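Local coordinates for UPF0131 protein ykqA (Bacillus subtilis, PDB 2QIK) that is a putative gamma-glutamylcyclotransferase that probably releases the gamma-glutamyl group of its substrates as a cyclic product, at residues D153-T165 with F216-D228. Numbering follows the deposited sequence. Where two conformers were deposited one is given.
Sequences DPVGRAVLKGYTT and FVDVEAGGRHYKD
A single antiparallel bridge, Val159 with Glu220, joins the outermost strand 154-161 of a three-stranded sheet to the hairpin of strands 216-221 and 224-227, a worked example of two sheets linked by one backbone bridge, with side chains packed to either side of it along the strands. Val159 N donates to Glu220 O at 3.0 Å, and Glu220 N returns a straight bond (174°) to Val159 O. The N-to-C directions of the two short strands make an angle of 133°, well short of antiparallel; next to the bridge a water donates to Asp218 O and accepts a weak bond from Lys161 N.

On the buried side, Ala158 CB lies 3.8 Å from Val219 CG2 and also touches Ala221 CB. Leu160, its CG anti to the backbone N (chi1 178°), places CD1 against Asp218 O and 4.0 Å from Val217 CB, the two side chains crossing at about a right angle. Val217 CG1 meets Tyr163 obliquely, 3.9 Å from OH, which hydrogen-bonds to Glu29 and Gln30. At the other end, Val155, at a classic beta bulge where it and Gly156 both face Leu190, brings CG1 3.4 Å from Tyr226 OH, meeting the ring obliquely. Phe131 of strand 128-132 touches Ala158, Leu160 and Val219. Two backbone bonds thus set the register, while the side-chain contacts are mostly apolar.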
ATOM      1  N   ASP A 153     -13.828  -6.970 -15.488  1.00 10.75           N
ATOM      2  CA  ASP A 153     -14.759  -7.329 -14.378  1.00 10.62           C
ATOM      3  C   ASP A 153     -14.516  -6.323 -13.229  1.00 10.71           C
ATOM      4  O   ASP A 153     -14.085  -6.675 -12.116  1.00 11.09           O
ATOM      5  CB  ASP A 153     -14.533  -8.785 -13.880  1.00 10.83           C
ATOM      6  CG  ASP A 153     -15.587  -9.277 -12.909  1.00 11.08           C
ATOM      7  OD1 ASP A 153     -16.670  -8.702 -12.774  1.00 14.04           O
ATOM      8  OD2 ASP A 153     -15.363 -10.272 -12.281  1.00 14.23           O
ATOM      9  N   PRO A 154     -14.773  -5.048 -13.498  1.00 11.25           N
ATOM     10  CA  PRO A 154     -14.695  -4.043 -12.439  1.00 11.88           C
ATOM     11  C   PRO A 154     -15.783  -4.307 -11.416  1.00 11.27           C
ATOM     12  O   PRO A 154     -16.953  -4.491 -11.749  1.00 13.43           O
ATOM     13  CB  PRO A 154     -14.858  -2.701 -13.176  1.00 13.73           C
ATOM     14  CG  PRO A 154     -15.691  -3.073 -14.371  1.00 14.60           C
ATOM     15  CD  PRO A 154     -15.212  -4.438 -14.760  1.00 12.72           C
ATOM     16  N   VAL A 155     -15.389  -4.243 -10.166  1.00 10.46           N
ATOM     17  CA  VAL A 155     -16.344  -4.155  -9.098  1.00 13.30           C
ATOM     18  C   VAL A 155     -16.954  -2.755  -9.156  1.00 14.40           C
ATOM     19  O   VAL A 155     -18.174  -2.643  -8.998  1.00 18.69           O
ATOM     20  CB  VAL A 155     -15.698  -4.449  -7.730  1.00 13.13           C
ATOM     21  CG1 VAL A 155     -16.793  -4.314  -6.576  1.00 18.01           C
ATOM     22  CG2 VAL A 155     -15.079  -5.850  -7.773  1.00 14.97           C
ATOM     23  N   GLY A 156     -16.154  -1.756  -9.501  1.00 16.00           N
ATOM     24  CA  GLY A 156     -16.596  -0.390  -9.736  1.00 18.20           C
ATOM     25  C   GLY A 156     -15.948   0.577  -8.779  1.00 15.24           C
ATOM     26  O   GLY A 156     -14.901   0.337  -8.195  1.00 14.45           O
ATOM     27  N   ARG A 157     -16.600   1.720  -8.696  1.00 14.46           N
ATOM     28  CA  ARG A 157     -16.113   2.828  -7.910  0.50 14.67           C
ATOM     29  C   ARG A 157     -15.920   2.398  -6.504  1.00 12.45           C
ATOM     30  O   ARG A 157     -16.770   1.745  -5.886  1.00 14.65           O
ATOM     31  CB  ARG A 157     -17.154   3.939  -7.906  0.50 15.49           C
ATOM     32  CG  ARG A 157     -16.693   5.214  -7.324  0.50 16.72           C
ATOM     33  CD  ARG A 157     -17.786   6.240  -7.241  0.50 17.33           C
ATOM     34  NE  ARG A 157     -18.371   6.463  -8.543  0.50 19.08           N
ATOM     35  CZ  ARG A 157     -19.440   7.219  -8.772  0.50 20.43           C
ATOM     36  NH1 ARG A 157     -19.862   7.369 -10.006  0.50 23.00           N
ATOM     37  NH2 ARG A 157     -20.061   7.835  -7.796  0.50 20.98           N
ATOM     38  N   ALA A 158     -14.800   2.795  -5.929  1.00 12.17           N
ATOM     39  CA  ALA A 158     -14.499   2.471  -4.615  1.00 14.39           C
ATOM     40  C   ALA A 158     -13.928   3.700  -3.924  1.00 13.52           C
ATOM     41  O   ALA A 158     -13.173   4.493  -4.488  1.00 14.72           O
ATOM     42  CB  ALA A 158     -13.485   1.275  -4.623  1.00 14.75           C
ATOM     43  N   VAL A 159     -14.296   3.828  -2.678  1.00 14.63           N
ATOM     44  CA  VAL A 159     -13.905   4.939  -1.862  1.00 14.98           C
ATOM     45  C   VAL A 159     -12.831   4.438  -0.885  1.00 14.69           C
ATOM     46  O   VAL A 159     -12.990   3.362  -0.268  1.00 14.74           O
ATOM     47  CB  VAL A 159     -15.092   5.516  -1.139  1.00 16.85           C
ATOM     48  CG1 VAL A 159     -14.682   6.558  -0.153  1.00 18.37           C
ATOM     49  CG2 VAL A 159     -16.117   6.143  -2.088  1.00 18.41           C
ATOM     50  N   LEU A 160     -11.783   5.270  -0.700  1.00 13.29           N
ATOM     51  CA  LEU A 160     -10.692   4.965   0.231  1.00 13.07           C
ATOM     52  C   LEU A 160     -10.523   6.130   1.188  1.00 12.53           C
ATOM     53  O   LEU A 160     -10.037   7.198   0.811  1.00 13.23           O
ATOM     54  CB  LEU A 160      -9.385   4.675  -0.526  1.00 12.17           C
ATOM     55  CG  LEU A 160      -8.183   4.391   0.381  1.00 11.91           C
ATOM     56  CD1 LEU A 160      -8.338   3.220   1.357  1.00 13.58           C
ATOM     57  CD2 LEU A 160      -6.979   4.099  -0.471  1.00 12.45           C
ATOM     58  N   LYS A 161     -10.844   5.899   2.450  1.00 15.21           N
ATOM     59  CA  LYS A 161     -10.714   6.897   3.507  0.50 13.06           C
ATOM     60  C   LYS A 161      -9.265   6.949   3.973  1.00 13.79           C
ATOM     61  O   LYS A 161      -8.650   5.893   4.135  1.00 14.34           O
ATOM     62  CB  LYS A 161     -11.540   6.402   4.707  0.50 14.50           C
ATOM     63  CG  LYS A 161     -13.036   6.205   4.330  0.50 16.82           C
ATOM     64  CD  LYS A 161     -13.994   6.659   5.396  0.50 22.19           C
ATOM     65  CE  LYS A 161     -15.440   6.910   4.881  0.50 21.04           C
ATOM     66  NZ  LYS A 161     -15.511   7.619   3.539  0.50 24.02           N
ATOM     67  N   GLY A 162      -8.726   8.120   4.190  1.00 12.48           N
ATOM     68  CA  GLY A 162      -7.450   8.333   4.794  1.00 12.01           C
ATOM     69  C   GLY A 162      -6.294   8.692   3.895  1.00 11.27           C
ATOM     70  O   GLY A 162      -5.178   8.913   4.352  1.00 11.12           O
ATOM     71  N   TYR A 163      -6.553   8.686   2.596  1.00  9.46           N
ATOM     72  CA  TYR A 163      -5.536   8.891   1.552  1.00  8.39           C
ATOM     73  C   TYR A 163      -5.973   9.969   0.598  1.00  9.06           C
ATOM     74  O   TYR A 163      -7.182  10.114   0.358  1.00  9.90           O
ATOM     75  CB  TYR A 163      -5.343   7.602   0.755  1.00  8.41           C
ATOM     76  CG  TYR A 163      -4.785   6.430   1.535  1.00  8.79           C
ATOM     77  CD1 TYR A 163      -5.573   5.687   2.400  1.00  8.55           C
ATOM     78  CD2 TYR A 163      -3.511   6.006   1.339  1.00  8.21           C
ATOM     79  CE1 TYR A 163      -5.099   4.618   3.080  1.00  9.08           C
ATOM     80  CE2 TYR A 163      -3.001   4.900   1.972  1.00  7.42           C
ATOM     81  CZ  TYR A 163      -3.749   4.226   2.862  1.00  8.20           C
ATOM     82  OH  TYR A 163      -3.266   3.117   3.538  1.00  9.52           O
ATOM     83  N   THR A 164      -5.027  10.671   0.031  1.00  8.85           N
ATOM     84  CA  THR A 164      -5.194  11.593  -1.082  1.00  9.15           C
ATOM     85  C   THR A 164      -4.412  11.179  -2.261  1.00  8.02           C
ATOM     86  O   THR A 164      -3.276  10.778  -2.156  1.00  8.86           O
ATOM     87  CB  THR A 164      -4.714  13.000  -0.676  1.00 11.01           C
ATOM     88  OG1 THR A 164      -5.355  13.405   0.551  1.00 12.69           O
ATOM     89  CG2 THR A 164      -5.041  14.034  -1.743  1.00 12.30           C
ATOM     90  N   THR A 165      -5.029  11.283  -3.435  1.00  9.35           N
ATOM     91  CA  THR A 165      -4.299  11.031  -4.689  1.00  8.85           C
ATOM     92  C   THR A 165      -3.408  12.240  -4.992  1.00  9.08           C
ATOM     93  O   THR A 165      -3.866  13.382  -5.086  1.00 10.83           O
ATOM     94  CB  THR A 165      -5.251  10.746  -5.847  1.00 10.44           C
ATOM     95  OG1 THR A 165      -6.025   9.594  -5.561  1.00  9.72           O
ATOM     96  CG2 THR A 165      -4.516  10.491  -7.146  1.00  9.37           C
ATOM     97  N   PHE A 216      -1.465  -2.644   0.358  1.00  6.66           N
ATOM     98  CA  PHE A 216      -2.789  -3.199   0.642  1.00  7.05           C
ATOM     99  C   PHE A 216      -3.666  -2.135   1.310  1.00  8.09           C
ATOM    100  O   PHE A 216      -3.172  -1.422   2.209  1.00  8.97           O
ATOM    101  CB  PHE A 216      -2.706  -4.462   1.495  1.00  9.86           C
ATOM    102  CG  PHE A 216      -1.884  -5.495   0.787  1.00 11.49           C
ATOM    103  CD1 PHE A 216      -2.424  -6.299  -0.146  1.00 13.60           C
ATOM    104  CD2 PHE A 216      -0.508  -5.493   0.919  1.00 12.84           C
ATOM    105  CE1 PHE A 216      -1.616  -7.142  -0.919  1.00 14.43           C
ATOM    106  CE2 PHE A 216       0.302  -6.295   0.151  1.00 15.41           C
ATOM    107  CZ  PHE A 216      -0.298  -7.135  -0.735  1.00 16.04           C
ATOM    108  N   VAL A 217      -4.903  -2.076   0.879  1.00  8.38           N
ATOM    109  CA  VAL A 217      -5.888  -1.170   1.407  1.00  8.63           C
ATOM    110  C   VAL A 217      -7.209  -1.872   1.469  1.00  8.51           C
ATOM    111  O   VAL A 217      -7.510  -2.779   0.734  1.00  9.76           O
ATOM    112  CB  VAL A 217      -6.004   0.134   0.554  1.00  8.92           C
ATOM    113  CG1 VAL A 217      -4.769   0.947   0.685  1.00 10.19           C
ATOM    114  CG2 VAL A 217      -6.347  -0.147  -0.907  1.00  9.79           C
ATOM    115  N   ASP A 218      -8.051  -1.379   2.375  1.00  9.26           N
ATOM    116  CA  ASP A 218      -9.467  -1.841   2.516  1.00  8.56           C
ATOM    117  C   ASP A 218     -10.351  -0.757   1.923  1.00  9.86           C
ATOM    118  O   ASP A 218     -10.191   0.427   2.230  1.00 12.27           O
ATOM    119  CB  ASP A 218      -9.876  -2.051   3.968  1.00  9.61           C
ATOM    120  CG  ASP A 218      -9.174  -3.194   4.647  1.00 10.78           C
ATOM    121  OD1 ASP A 218      -8.386  -3.954   4.053  1.00 10.59           O
ATOM    122  OD2 ASP A 218      -9.463  -3.402   5.859  1.00 16.42           O
ATOM    123  N   VAL A 219     -11.300  -1.110   1.038  1.00 12.25           N
ATOM    124  CA  VAL A 219     -12.112  -0.120   0.361  1.00 13.05           C
ATOM    125  C   VAL A 219     -13.549  -0.488   0.370  1.00 16.20           C
ATOM    126  O   VAL A 219     -13.849  -1.651   0.610  1.00 16.36           O
ATOM    127  CB  VAL A 219     -11.682   0.169  -1.106  1.00 12.27           C
ATOM    128  CG1 VAL A 219     -10.243   0.555  -1.192  1.00 12.52           C
ATOM    129  CG2 VAL A 219     -12.028  -1.040  -2.019  1.00 12.45           C
ATOM    130  N   GLU A 220     -14.399   0.542   0.116  1.00 16.42           N
ATOM    131  CA  GLU A 220     -15.802   0.359   0.026  1.00 19.51           C
ATOM    132  C   GLU A 220     -16.254   0.477  -1.412  1.00 16.62           C
ATOM    133  O   GLU A 220     -16.023   1.483  -1.982  1.00 19.53           O
ATOM    134  CB  GLU A 220     -16.570   1.321   0.959  1.00 19.88           C
ATOM    135  CG  GLU A 220     -17.856   0.604   1.328  1.00 26.56           C
ATOM    136  CD  GLU A 220     -18.770   1.290   2.307  1.00 28.29           C
ATOM    137  OE1 GLU A 220     -18.302   2.198   3.061  1.00 37.17           O
ATOM    138  OE2 GLU A 220     -19.956   0.866   2.297  1.00 34.19           O
ATOM    139  N   ALA A 221     -16.949  -0.526  -1.908  1.00 20.44           N
ATOM    140  CA  ALA A 221     -17.426  -0.481  -3.309  1.00 21.59           C
ATOM    141  C   ALA A 221     -18.773  -1.195  -3.296  1.00 25.08           C
ATOM    142  O   ALA A 221     -18.814  -2.414  -2.993  1.00 26.54           O
ATOM    143  CB  ALA A 221     -16.412  -1.213  -4.276  1.00 21.14           C
ATOM    144  N   GLY A 222     -19.824  -0.473  -3.734  1.00 26.45           N
ATOM    145  CA  GLY A 222     -21.159  -1.075  -3.929  1.00 27.08           C
ATOM    146  C   GLY A 222     -21.775  -1.448  -2.607  1.00 28.95           C
ATOM    147  O   GLY A 222     -22.554  -2.423  -2.497  1.00 31.30           O
ATOM    148  N   GLY A 223     -21.545  -0.619  -1.615  1.00 28.25           N
ATOM    149  CA  GLY A 223     -22.028  -0.854  -0.255  1.00 29.11           C
ATOM    150  C   GLY A 223     -21.381  -2.000   0.505  1.00 30.16           C
ATOM    151  O   GLY A 223     -21.855  -2.433   1.542  1.00 33.48           O
ATOM    152  N   ARG A 224     -20.288  -2.504  -0.041  1.00 28.72           N
ATOM    153  CA  ARG A 224     -19.645  -3.685   0.471  1.00 27.36           C
ATOM    154  C   ARG A 224     -18.195  -3.328   0.741  1.00 24.12           C
ATOM    155  O   ARG A 224     -17.603  -2.497   0.070  1.00 24.92           O
ATOM    156  CB  ARG A 224     -19.730  -4.761  -0.593  1.00 27.03           C
ATOM    157  CG  ARG A 224     -19.082  -6.014  -0.281  1.00 30.27           C
ATOM    158  CD  ARG A 224     -19.348  -7.130  -1.223  1.00 34.67           C
ATOM    159  NE  ARG A 224     -18.163  -7.968  -1.238  1.00 40.25           N
ATOM    160  CZ  ARG A 224     -17.742  -8.698  -0.224  1.00 44.13           C
ATOM    161  NH1 ARG A 224     -16.601  -9.363  -0.334  1.00 42.49           N
ATOM    162  NH2 ARG A 224     -18.472  -8.806   0.893  1.00 46.09           N
ATOM    163  N   HIS A 225     -17.639  -4.033   1.687  1.00 22.06           N
ATOM    164  CA  HIS A 225     -16.326  -3.819   2.153  1.00 21.86           C
ATOM    165  C   HIS A 225     -15.413  -4.874   1.581  1.00 21.30           C
ATOM    166  O   HIS A 225     -15.667  -6.065   1.618  1.00 22.57           O
ATOM    167  CB  HIS A 225     -16.357  -3.884   3.679  1.00 24.23           C
ATOM    168  CG  HIS A 225     -16.910  -2.631   4.314  1.00 28.86           C
ATOM    169  ND1 HIS A 225     -16.329  -1.394   4.124  1.00 36.85           N
ATOM    170  CD2 HIS A 225     -17.993  -2.423   5.104  1.00 36.07           C
ATOM    171  CE1 HIS A 225     -17.025  -0.476   4.775  1.00 39.23           C
ATOM    172  NE2 HIS A 225     -18.035  -1.076   5.386  1.00 40.22           N
ATOM    173  N   TYR A 226     -14.293  -4.451   1.003  1.00 16.44           N
ATOM    174  CA  TYR A 226     -13.312  -5.371   0.459  1.00 16.61           C
ATOM    175  C   TYR A 226     -11.974  -5.205   1.199  1.00 15.13           C
ATOM    176  O   TYR A 226     -11.420  -4.095   1.265  1.00 16.21           O
ATOM    177  CB  TYR A 226     -13.091  -5.085  -1.055  1.00 16.35           C
ATOM    178  CG  TYR A 226     -14.308  -5.467  -1.883  1.00 15.69           C
ATOM    179  CD1 TYR A 226     -14.345  -6.730  -2.471  1.00 18.65           C
ATOM    180  CD2 TYR A 226     -15.328  -4.580  -2.091  1.00 17.26           C
ATOM    181  CE1 TYR A 226     -15.433  -7.122  -3.292  1.00 19.89           C
ATOM    182  CE2 TYR A 226     -16.427  -4.962  -2.836  1.00 19.82           C
ATOM    183  CZ  TYR A 226     -16.437  -6.225  -3.413  1.00 21.88           C
ATOM    184  OH  TYR A 226     -17.488  -6.644  -4.187  1.00 24.09           O
ATOM    185  N   LYS A 227     -11.448  -6.301   1.689  1.00 13.95           N
ATOM    186  CA  LYS A 227     -10.240  -6.280   2.586  1.00 14.66           C
ATOM    187  C   LYS A 227      -8.983  -6.705   1.827  1.00 12.84           C
ATOM    188  O   LYS A 227      -9.000  -7.588   0.981  1.00 15.61           O
ATOM    189  CB  LYS A 227     -10.416  -7.308   3.694  1.00 16.59           C
ATOM    190  CG  LYS A 227     -11.586  -6.934   4.595  1.00 21.23           C
ATOM    191  CD  LYS A 227     -11.855  -7.921   5.644  1.00 24.47           C
ATOM    192  CE  LYS A 227     -13.056  -7.461   6.452  1.00 29.80           C
ATOM    193  NZ  LYS A 227     -13.103  -6.042   6.956  1.00 34.13           N
ATOM    194  N   ASP A 228      -7.870  -6.049   2.139  1.00 10.44           N
ATOM    195  CA  ASP A 228      -6.583  -6.468   1.582  1.00 10.17           C
ATOM    196  C   ASP A 228      -6.580  -6.375   0.080  1.00  9.42           C
ATOM    197  O   ASP A 228      -6.049  -7.236  -0.595  1.00 11.73           O
ATOM    198  CB  ASP A 228      -6.149  -7.813   2.118  1.00 13.72           C
ATOM    199  CG  ASP A 228      -5.662  -7.745   3.521  1.00 15.05           C
ATOM    200  OD1 ASP A 228      -5.682  -8.817   4.203  1.00 19.20           O
ATOM    201  OD2 ASP A 228      -5.239  -6.707   4.051  1.00 14.33           O
TER
HETATM  202  O   HOH W   1     -11.471   2.641   3.302  1.00 21.62           O
HETATM  203  O   HOH W   2     -16.140   4.481   2.766  1.00 37.55           O